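Local coordinates for protein putative serine phosphatase (Pseudomonas aeruginosa, PDB 6K4E) that probably removes phosphate from phosphothreonine or phosphoserine on a partner protein as a magnesium-dependent PP2C-type phosphatase, in a signalling pathway that controls biofilm formation, at residues I192-S197 with Q203-A208; S75-E80 with Y97-Q102; I64-L69 with I84-R89. All blocks are in the same frame, centred on the assembly; numbering follows the deposited sequence.

Contact 1. Residues I192-S197 with Q203-A208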
loop_
_atom_site.group_PDB
_atom_site.type_symbol
_atom_site.label_atom_id
_atom_site.label_comp_id
_atom_site.label_asym_id
_atom_site.label_seq_id
_atom_site.Cartn_x
_atom_site.Cartn_y
_atom_site.Cartn_z
ATOM N N ILE B 192 2.851 16.583 -13.852
ATOM C CA ILE B 192 4.186 16.077 -14.196
ATOM C C ILE B 192 4.388 16.245 -15.688
ATOM O O ILE B 192 3.476 15.987 -16.472
ATOM C CB ILE B 192 4.540 14.652 -13.648
ATOM C CG1 ILE B 192 4.848 14.766 -12.110
ATOM C CG2 ILE B 192 5.784 14.022 -14.405
ATOM C CD1 ILE B 192 5.215 13.595 -11.424
ATOM N N SER B 193 5.564 16.758 -16.057
ATOM C CA SER B 193 5.935 17.040 -17.443
ATOM C C SER B 193 6.889 16.011 -17.979
ATOM O O SER B 193 7.652 15.401 -17.216
ATOM C CB SER B 193 6.626 18.401 -17.539
ATOM O OG SER B 193 5.846 19.446 -16.986
ATOM N N LEU B 194 6.891 15.855 -19.296
ATOM C CA LEU B 194 7.885 15.060 -19.984
ATOM C C LEU B 194 8.839 16.058 -20.656
ATOM O O LEU B 194 8.408 16.895 -21.435
ATOM C CB LEU B 194 7.277 14.093 -21.006
ATOM C CG LEU B 194 8.290 13.307 -21.867
ATOM C CD1 LEU B 194 8.981 12.231 -21.081
ATOM C CD2 LEU B 194 7.621 12.700 -23.021
ATOM N N TYR B 195 10.126 15.997 -20.304
ATOM C CA TYR B 195 11.140 16.832 -20.883
ATOM C C TYR B 195 11.854 15.954 -21.933
ATOM O O TYR B 195 11.998 14.753 -21.724
ATOM C CB TYR B 195 12.123 17.252 -19.800
ATOM C CG TYR B 195 11.699 18.468 -19.010
ATOM C CD1 TYR B 195 11.988 19.752 -19.463
ATOM C CD2 TYR B 195 11.059 18.338 -17.776
ATOM C CE1 TYR B 195 11.612 20.878 -18.737
ATOM C CE2 TYR B 195 10.677 19.460 -17.038
ATOM C CZ TYR B 195 10.958 20.732 -17.527
ATOM O OH TYR B 195 10.654 21.858 -16.802
ATOM N N ALA B 196 12.221 16.530 -23.078
ATOM C CA ALA B 196 12.930 15.832 -24.165
ATOM C C ALA B 196 14.001 16.750 -24.663
ATOM O O ALA B 196 13.753 17.948 -24.797
ATOM C CB ALA B 196 11.985 15.507 -25.309
ATOM N N SER B 197 15.187 16.206 -24.941
ATOM C CA SER B 197 16.293 16.999 -25.433
ATOM C C SER B 197 17.237 16.202 -26.344
ATOM O O SER B 197 17.485 15.021 -26.112
ATOM C CB SER B 197 17.058 17.635 -24.279
ATOM O OG SER B 197 17.994 18.540 -24.830
ATOM N N GLN B 203 12.390 20.361 -25.160
ATOM C CA GLN B 203 10.921 20.384 -25.281
ATOM C C GLN B 203 10.361 19.951 -23.962
ATOM O O GLN B 203 10.923 19.073 -23.307
ATOM C CB GLN B 203 10.403 19.388 -26.324
ATOM C CG GLN B 203 10.937 19.572 -27.731
ATOM C CD GLN B 203 10.133 18.822 -28.764
ATOM O OE1 GLN B 203 10.042 19.248 -29.920
ATOM N NE2 GLN B 203 9.546 17.683 -28.394
ATOM N N GLU B 204 9.256 20.556 -23.566
ATOM C CA GLU B 204 8.554 20.181 -22.354
ATOM C C GLU B 204 7.103 19.900 -22.766
ATOM O O GLU B 204 6.412 20.799 -23.252
ATOM C CB GLU B 204 8.633 21.302 -21.300
ATOM C CG GLU B 204 8.049 20.906 -19.947
ATOM C CD GLU B 204 7.838 22.002 -18.916
ATOM O OE1 GLU B 204 8.275 23.154 -19.144
ATOM O OE2 GLU B 204 7.251 21.695 -17.855
ATOM N N LEU B 205 6.669 18.626 -22.640
ATOM C CA LEU B 205 5.301 18.210 -22.900
ATOM C C LEU B 205 4.633 18.363 -21.529
ATOM O O LEU B 205 4.833 17.528 -20.656
ATOM C CB LEU B 205 5.242 16.749 -23.394
ATOM C CG LEU B 205 5.820 16.367 -24.796
ATOM C CD1 LEU B 205 5.350 14.996 -25.232
ATOM C CD2 LEU B 205 5.623 17.454 -25.868
ATOM N N LYS B 206 3.936 19.491 -21.301
ATOM C CA LYS B 206 3.307 19.776 -20.002
ATOM C C LYS B 206 2.150 18.857 -19.686
ATOM O O LYS B 206 1.372 18.511 -20.572
ATOM C CB LYS B 206 2.866 21.246 -19.891
ATOM C CG LYS B 206 4.021 22.242 -19.913
ATOM C CD LYS B 206 3.557 23.627 -20.352
ATOM C CE LYS B 206 4.703 24.538 -20.748
ATOM N NZ LYS B 206 5.223 24.232 -22.110
ATOM N N GLY B 207 2.068 18.455 -18.427
ATOM C CA GLY B 207 0.978 17.632 -17.916
ATOM C C GLY B 207 -0.159 18.536 -17.479
ATOM O O GLY B 207 0.013 19.760 -17.411
ATOM N N ALA B 208 -1.336 17.947 -17.197
ATOM C CA ALA B 208 -2.529 18.666 -16.744
ATOM C C ALA B 208 -2.242 19.368 -15.422
ATOM O O ALA B 208 -1.387 18.909 -14.656
ATOM C CB ALA B 208 -3.687 17.696 -16.574
HETATM O O HOH W 1 8.877 21.636 -14.871
#
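Leu194 and Leu205 face each other as an antiparallel hydrogen-bonded pair, with Leu205 N donating to Leu194 O at 2.7 Å and Leu194 N to Leu205 O at 3.0 Å. Ala196 and Gln203 repeat the pattern, while Tyr195 and Glu204 between them form the non-hydrogen-bonded pair. The strand axes approach to 4.7 Å, and their N-to-C directions are 157° apart, close to antiparallel. Past the last pair the chains stay close without such bonds: Gly207 CA lies 3.3 Å from Ile192 O, an approach that suits a residue with no side chain.

Together the segments make a beta hairpin, and 203-205 belongs to an outermost strand of one five-stranded sheet of the PP2C-type beta sandwich. On the face carrying Leu194, Ala196, Gln203 and Leu205, the two leucines run side by side, Leu194 CD2 being 3.9 Å from Leu205 CD1. Both pack on Phe187 of the other sheet, a place suited to branched aliphatic groups.

The opposite face carries Tyr195 and Glu204, whose side chains point the same way. Glu204 sends CG away from its own amide nitrogen (chi1 -173°) and stays extended beyond, lying along the phenol: its CG sits over one ring face, 3.9 Å from the centroid of Tyr195, and the carboxylate is stacked on the ring, the two planes 13° apart. Ser193 OG donates to the anti lone pair of Glu204 OE2 at 2.8 Å, which helps fix the carboxylate's rotation. A water in the ring plane of Tyr195 bonds its OH and weakly reaches Glu204 OE2. Phe257 of helix 254-264 meets the Tyr195 ring edge-to-face.

Contact 2. Residues S75-E80 with Y97-Q102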
loop_
_atom_site.group_PDB
_atom_site.type_symbol
_atom_site.label_atom_id
_atom_site.label_comp_id
_atom_site.label_asym_id
_atom_site.label_seq_id
_atom_site.Cartn_x
_atom_site.Cartn_y
_atom_site.Cartn_z
ATOM N N SER B 75 17.098 -2.316 -15.900
ATOM C CA SER B 75 18.491 -2.642 -16.188
ATOM C C SER B 75 18.638 -3.736 -17.232
ATOM O O SER B 75 19.492 -3.626 -18.112
ATOM C CB SER B 75 19.227 -3.048 -14.915
ATOM O OG SER B 75 19.464 -1.913 -14.100
ATOM N N ALA B 76 17.807 -4.776 -17.141
ATOM C CA ALA B 76 17.845 -5.918 -18.039
ATOM C C ALA B 76 17.344 -5.593 -19.448
ATOM O O ALA B 76 17.819 -6.195 -20.404
ATOM C CB ALA B 76 17.041 -7.072 -17.445
ATOM N N THR B 77 16.392 -4.660 -19.586
ATOM C CA THR B 77 15.791 -4.346 -20.882
ATOM C C THR B 77 16.303 -3.058 -21.543
ATOM O O THR B 77 16.541 -3.054 -22.756
ATOM C CB THR B 77 14.283 -4.328 -20.755
ATOM O OG1 THR B 77 13.922 -3.270 -19.860
ATOM C CG2 THR B 77 13.727 -5.660 -20.250
ATOM N N LEU B 78 16.457 -1.969 -20.773
ATOM C CA LEU B 78 16.938 -0.696 -21.322
ATOM C C LEU B 78 18.469 -0.519 -21.188
ATOM O O LEU B 78 19.070 0.191 -21.990
ATOM C CB LEU B 78 16.197 0.493 -20.709
ATOM C CG LEU B 78 14.714 0.649 -21.096
ATOM C CD1 LEU B 78 14.145 1.927 -20.537
ATOM C CD2 LEU B 78 14.524 0.610 -22.609
ATOM N N GLY B 79 19.078 -1.189 -20.205
ATOM C CA GLY B 79 20.507 -1.095 -19.966
ATOM C C GLY B 79 20.913 0.341 -19.767
ATOM O O GLY B 79 20.305 1.053 -18.958
ATOM N N GLU B 80 21.880 0.787 -20.557
ATOM C CA GLU B 80 22.368 2.161 -20.500
ATOM C C GLU B 80 21.499 3.145 -21.286
ATOM O O GLU B 80 21.845 4.316 -21.366
ATOM C CB GLU B 80 23.850 2.251 -20.913
ATOM C CG GLU B 80 24.774 1.580 -19.907
ATOM C CD GLU B 80 26.257 1.876 -20.011
ATOM O OE1 GLU B 80 26.667 2.592 -20.950
ATOM O OE2 GLU B 80 27.013 1.403 -19.133
ATOM N N TYR B 97 8.214 4.897 -9.241
ATOM C CA TYR B 97 8.258 4.857 -10.690
ATOM C C TYR B 97 7.828 3.490 -11.161
ATOM O O TYR B 97 7.881 2.506 -10.405
ATOM C CB TYR B 97 9.652 5.212 -11.220
ATOM C CG TYR B 97 10.796 4.509 -10.524
ATOM C CD1 TYR B 97 11.293 4.980 -9.315
ATOM C CD2 TYR B 97 11.456 3.438 -11.128
ATOM C CE1 TYR B 97 12.382 4.373 -8.691
ATOM C CE2 TYR B 97 12.551 2.820 -10.510
ATOM C CZ TYR B 97 12.998 3.287 -9.288
ATOM O OH TYR B 97 14.083 2.749 -8.663
ATOM N N VAL B 98 7.335 3.457 -12.389
ATOM C CA VAL B 98 6.807 2.240 -12.980
ATOM C C VAL B 98 7.533 1.983 -14.291
ATOM O O VAL B 98 8.129 2.883 -14.873
ATOM C CB VAL B 98 5.253 2.325 -13.162
ATOM C CG1 VAL B 98 4.539 2.338 -11.810
ATOM C CG2 VAL B 98 4.828 3.541 -13.996
ATOM N N TYR B 99 7.445 0.766 -14.764
ATOM C CA TYR B 99 8.030 0.342 -16.027
ATOM C C TYR B 99 7.375 -0.973 -16.379
ATOM O O TYR B 99 7.191 -1.815 -15.505
ATOM C CB TYR B 99 9.542 0.121 -15.890
ATOM C CG TYR B 99 10.150 -0.443 -17.155
ATOM C CD1 TYR B 99 10.237 0.326 -18.315
ATOM C CD2 TYR B 99 10.665 -1.731 -17.186
ATOM C CE1 TYR B 99 10.799 -0.184 -19.480
ATOM C CE2 TYR B 99 11.231 -2.250 -18.351
ATOM C CZ TYR B 99 11.295 -1.468 -19.495
ATOM O OH TYR B 99 11.834 -1.944 -20.657
ATOM N N ARG B 100 7.005 -1.132 -17.648
ATOM C CA ARG B 100 6.401 -2.341 -18.198
ATOM C C ARG B 100 6.877 -2.524 -19.648
ATOM O O ARG B 100 6.447 -1.787 -20.535
ATOM C CB ARG B 100 4.868 -2.252 -18.115
ATOM C CG ARG B 100 4.123 -3.485 -18.673
ATOM C CD ARG B 100 4.254 -4.724 -17.791
ATOM N NE ARG B 100 3.593 -4.526 -16.495
ATOM C CZ ARG B 100 2.368 -4.932 -16.189
ATOM N NH1 ARG B 100 1.659 -5.639 -17.059
ATOM N NH2 ARG B 100 1.842 -4.629 -15.016
ATOM N N GLU B 101 7.753 -3.498 -19.871
ATOM C CA GLU B 101 8.261 -3.818 -21.196
ATOM C C GLU B 101 7.248 -4.617 -22.013
ATOM O O GLU B 101 6.653 -5.567 -21.518
ATOM C CB GLU B 101 9.566 -4.618 -21.101
ATOM C CG GLU B 101 10.296 -4.725 -22.433
ATOM C CD GLU B 101 11.090 -5.994 -22.707
ATOM O OE1 GLU B 101 10.955 -6.980 -21.946
ATOM O OE2 GLU B 101 11.838 -6.002 -23.711
ATOM N N GLN B 102 7.093 -4.246 -23.286
ATOM C CA GLN B 102 6.280 -4.977 -24.248
ATOM C C GLN B 102 7.191 -5.357 -25.410
ATOM O O GLN B 102 8.335 -4.914 -25.452
ATOM C CB GLN B 102 5.091 -4.132 -24.728
ATOM C CG GLN B 102 4.066 -3.813 -23.645
ATOM C CD GLN B 102 3.269 -4.998 -23.114
ATOM O OE1 GLN B 102 2.673 -4.902 -22.053
ATOM N NE2 GLN B 102 3.207 -6.145 -23.821
#
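Thr77 and Tyr99 reach for each other from opposite directions, the threonine from the C-terminal part of helix 71-77 and the tyrosine from strand 95-101. The phenol OH donates a hydrogen bond to the threonine hydroxyl, with 2.6 Å between Tyr99 OH and Thr77 OG1. Thr77 holds OG1 between its backbone N and carbonyl carbon (chi1 64°), a position from which the same oxygen also bonds Gln73 O one helical turn earlier. The methyl branch, placed anti to the carbonyl carbon, turns instead to Glu101: Thr77 CG2 is 3.5 Å from Glu101 OE1. There the glutamate chain, bent at chi2 (-147°), brings its carboxylate beside the methyl in a plain van der Waals contact.

Tyr99 has CG anti to the backbone N (chi1 175°), which sends the long, rigid ring out from the strand toward the helix. Leu78 meets it at a slant, its CD1 4.1 Å from Tyr99 CE1 and its CG 3.9 Å from Tyr99 OH. Pro70 and Leu74 also pack on this aromatic side chain, so a tyrosine suits the site by combining an apolar ring with a polar end.

Thr77 OG1 is thus gripped by two partners. Because the tyrosine is the donor, the threonine can give its own proton to Gln73 O, forming a short relay that ties the C-terminal part of the helix to the edge strand and probably restricts rotation of both hydroxyls.

Contact 3. Residues I64-L69 with I84-R89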
loop_
_atom_site.group_PDB
_atom_site.type_symbol
_atom_site.label_atom_id
_atom_site.label_comp_id
_atom_site.label_asym_id
_atom_site.label_seq_id
_atom_site.Cartn_x
_atom_site.Cartn_y
_atom_site.Cartn_z
ATOM N N ILE B 64 10.732 -3.011 1.721
ATOM C CA ILE B 64 9.404 -3.260 1.156
ATOM C C ILE B 64 9.191 -2.294 -0.021
ATOM O O ILE B 64 8.835 -2.738 -1.108
ATOM C CB ILE B 64 8.258 -3.195 2.224
ATOM C CG1 ILE B 64 8.396 -4.343 3.265
ATOM C CG2 ILE B 64 6.870 -3.251 1.546
ATOM C CD1 ILE B 64 7.646 -4.177 4.561
ATOM N N GLN B 65 9.443 -0.991 0.183
ATOM C CA GLN B 65 9.271 0.008 -0.884
ATOM C C GLN B 65 10.218 -0.237 -2.090
ATOM O O GLN B 65 9.793 -0.069 -3.220
ATOM C CB GLN B 65 9.368 1.438 -0.344
ATOM C CG GLN B 65 9.096 2.506 -1.405
ATOM C CD GLN B 65 8.792 3.842 -0.802
ATOM O OE1 GLN B 65 9.605 4.421 -0.092
ATOM N NE2 GLN B 65 7.620 4.372 -1.093
ATOM N N ARG B 66 11.452 -0.680 -1.865
ATOM C CA ARG B 66 12.391 -0.986 -2.958
ATOM C C ARG B 66 11.929 -2.182 -3.795
ATOM O O ARG B 66 12.105 -2.199 -5.010
ATOM C CB ARG B 66 13.801 -1.228 -2.406
ATOM C CG ARG B 66 14.535 0.083 -2.146
ATOM C CD ARG B 66 15.982 -0.126 -1.739
ATOM N NE ARG B 66 16.682 1.155 -1.652
ATOM C CZ ARG B 66 17.300 1.753 -2.667
ATOM N NH1 ARG B 66 17.339 1.178 -3.864
ATOM N NH2 ARG B 66 17.895 2.927 -2.489
ATOM N N ALA B 67 11.292 -3.161 -3.140
ATOM C CA ALA B 67 10.746 -4.363 -3.776
ATOM C C ALA B 67 9.612 -4.082 -4.783
ATOM O O ALA B 67 9.366 -4.892 -5.682
ATOM C CB ALA B 67 10.291 -5.358 -2.721
ATOM N N ILE B 68 8.964 -2.930 -4.667
ATOM C CA ILE B 68 7.888 -2.579 -5.596
ATOM C C ILE B 68 8.434 -1.728 -6.799
ATOM O O ILE B 68 7.671 -1.393 -7.696
ATOM C CB ILE B 68 6.652 -1.937 -4.873
ATOM C CG1 ILE B 68 6.949 -0.518 -4.332
ATOM C CG2 ILE B 68 6.100 -2.848 -3.796
ATOM C CD1 ILE B 68 6.080 0.553 -4.869
ATOM N N LEU B 69 9.761 -1.437 -6.821
ATOM C CA LEU B 69 10.401 -0.648 -7.884
ATOM C C LEU B 69 10.903 -1.527 -9.040
ATOM O O LEU B 69 11.421 -2.598 -8.770
ATOM C CB LEU B 69 11.521 0.263 -7.348
ATOM C CG LEU B 69 11.157 1.170 -6.144
ATOM C CD1 LEU B 69 12.400 1.788 -5.544
ATOM C CD2 LEU B 69 10.114 2.221 -6.502
ATOM N N ILE B 84 18.163 6.027 -13.393
ATOM C CA ILE B 84 17.221 6.261 -12.304
ATOM C C ILE B 84 17.882 7.042 -11.219
ATOM O O ILE B 84 19.003 6.733 -10.811
ATOM C CB ILE B 84 16.542 4.947 -11.779
ATOM C CG1 ILE B 84 15.529 5.234 -10.654
ATOM C CG2 ILE B 84 17.518 3.877 -11.374
ATOM C CD1 ILE B 84 14.342 6.167 -11.070
ATOM N N LEU B 85 17.213 8.072 -10.788
ATOM C CA LEU B 85 17.644 8.889 -9.658
ATOM C C LEU B 85 16.472 8.791 -8.681
ATOM O O LEU B 85 15.366 9.215 -9.012
ATOM C CB LEU B 85 17.882 10.346 -10.107
ATOM C CG LEU B 85 18.881 11.187 -9.295
ATOM C CD1 LEU B 85 19.028 12.589 -9.901
ATOM C CD2 LEU B 85 18.466 11.319 -7.808
ATOM N N TRP B 86 16.666 8.136 -7.539
ATOM C CA TRP B 86 15.552 7.972 -6.608
ATOM C C TRP B 86 16.046 8.180 -5.210
ATOM O O TRP B 86 16.759 7.334 -4.699
ATOM C CB TRP B 86 14.906 6.588 -6.765
ATOM C CG TRP B 86 13.696 6.386 -5.899
ATOM C CD1 TRP B 86 12.451 6.904 -6.088
ATOM C CD2 TRP B 86 13.628 5.592 -4.705
ATOM N NE1 TRP B 86 11.601 6.480 -5.082
ATOM C CE2 TRP B 86 12.292 5.650 -4.236
ATOM C CE3 TRP B 86 14.553 4.799 -4.006
ATOM C CZ2 TRP B 86 11.863 4.930 -3.114
ATOM C CZ3 TRP B 86 14.133 4.116 -2.875
ATOM C CH2 TRP B 86 12.805 4.190 -2.439
ATOM N N LYS B 87 15.708 9.322 -4.608
ATOM C CA LYS B 87 16.193 9.645 -3.285
ATOM C C LYS B 87 15.059 10.166 -2.422
ATOM O O LYS B 87 14.766 11.365 -2.489
ATOM C CB LYS B 87 17.378 10.665 -3.376
ATOM C CG LYS B 87 17.976 11.199 -2.046
ATOM C CD LYS B 87 18.714 10.173 -1.165
ATOM C CE LYS B 87 19.093 10.754 0.182
ATOM N NZ LYS B 87 17.935 10.833 1.115
ATOM N N PRO B 88 14.453 9.300 -1.554
ATOM C CA PRO B 88 13.395 9.782 -0.662
ATOM C C PRO B 88 13.974 10.765 0.336
ATOM O O PRO B 88 15.166 10.673 0.680
ATOM C CB PRO B 88 12.920 8.494 0.045
ATOM C CG PRO B 88 13.368 7.396 -0.807
ATOM C CD PRO B 88 14.693 7.860 -1.324
ATOM N N ARG B 89 13.149 11.717 0.791
ATOM C CA ARG B 89 13.577 12.719 1.769
ATOM C C ARG B 89 13.894 11.983 3.081
ATOM O O ARG B 89 14.958 12.171 3.661
ATOM C CB ARG B 89 12.504 13.781 1.961
ATOM C CG ARG B 89 12.973 14.969 2.774
ATOM C CD ARG B 89 11.810 15.899 3.055
ATOM N NE ARG B 89 11.389 15.805 4.445
ATOM C CZ ARG B 89 10.711 16.749 5.087
ATOM N NH1 ARG B 89 10.375 17.870 4.467
ATOM N NH2 ARG B 89 10.366 16.582 6.355
#
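The first torsions of Leu69 (chi1 -51°, CG opposite the carbonyl carbon) and Trp86 (chi1 -176°, CG opposite the amide nitrogen) help aim the two side chains at each other, and the extended end of Leu69 carries CD1 over the indole. Leu69 CD1 stands 3.8 Å from the centroid of the six-membered ring of Trp86, almost straight above it, a CH-pi contact in which a methyl fits an aromatic face. Pro88 CG lies over the opposite face, 3.6 Å above the plane.

Two helix residues address the ring edge. The Arg66 guanidinium, at the end of a long chain suited to this exposed position, stands nearly perpendicular to the indole (89°) and turns a face to Trp86 CZ3, 4.0 Å from Arg66 CZ. Gln65 OE1 only packs against the rim, 3.8 Å from Trp86 CZ2; Gln65 NE2 donates to Gly93 O, and Trp86 NE1 to Asp95 O. A broad indole thus reaches from strand to helix with both faces in apolar contact and its single N-H bonded.

The contact joins the last turn of helix 49-67 and the loop after it to strand 82-87, an outermost strand of one sheet of a PP2C-type beta sandwich flanked by helices.

How the contacts relate
Contacts 2 and 3 are neighbours, their centres about 15 Å apart, and they touch where Tyr97 packs against Ile84, Trp86 and Leu69. Along the chain their segments alternate: helix 49-67, helix 71-77, strand 82-87 and strand 95-101 follow in turn, so the two contacts interlock. Contact 1 comes later, about 20 Å from contact 2 and 22 Å from contact 3 between centres. It shares a five-stranded sheet with contact 3, each at an opposite outermost strand, 202-205 and 82-87. Through contacts 3 and 2, helices 49-67 and 71-77 pack onto an outermost strand of each sheet of the sandwich, whose strands and adjoining turns hold the magnesium ligands Asp112, Asp238 and Asp291.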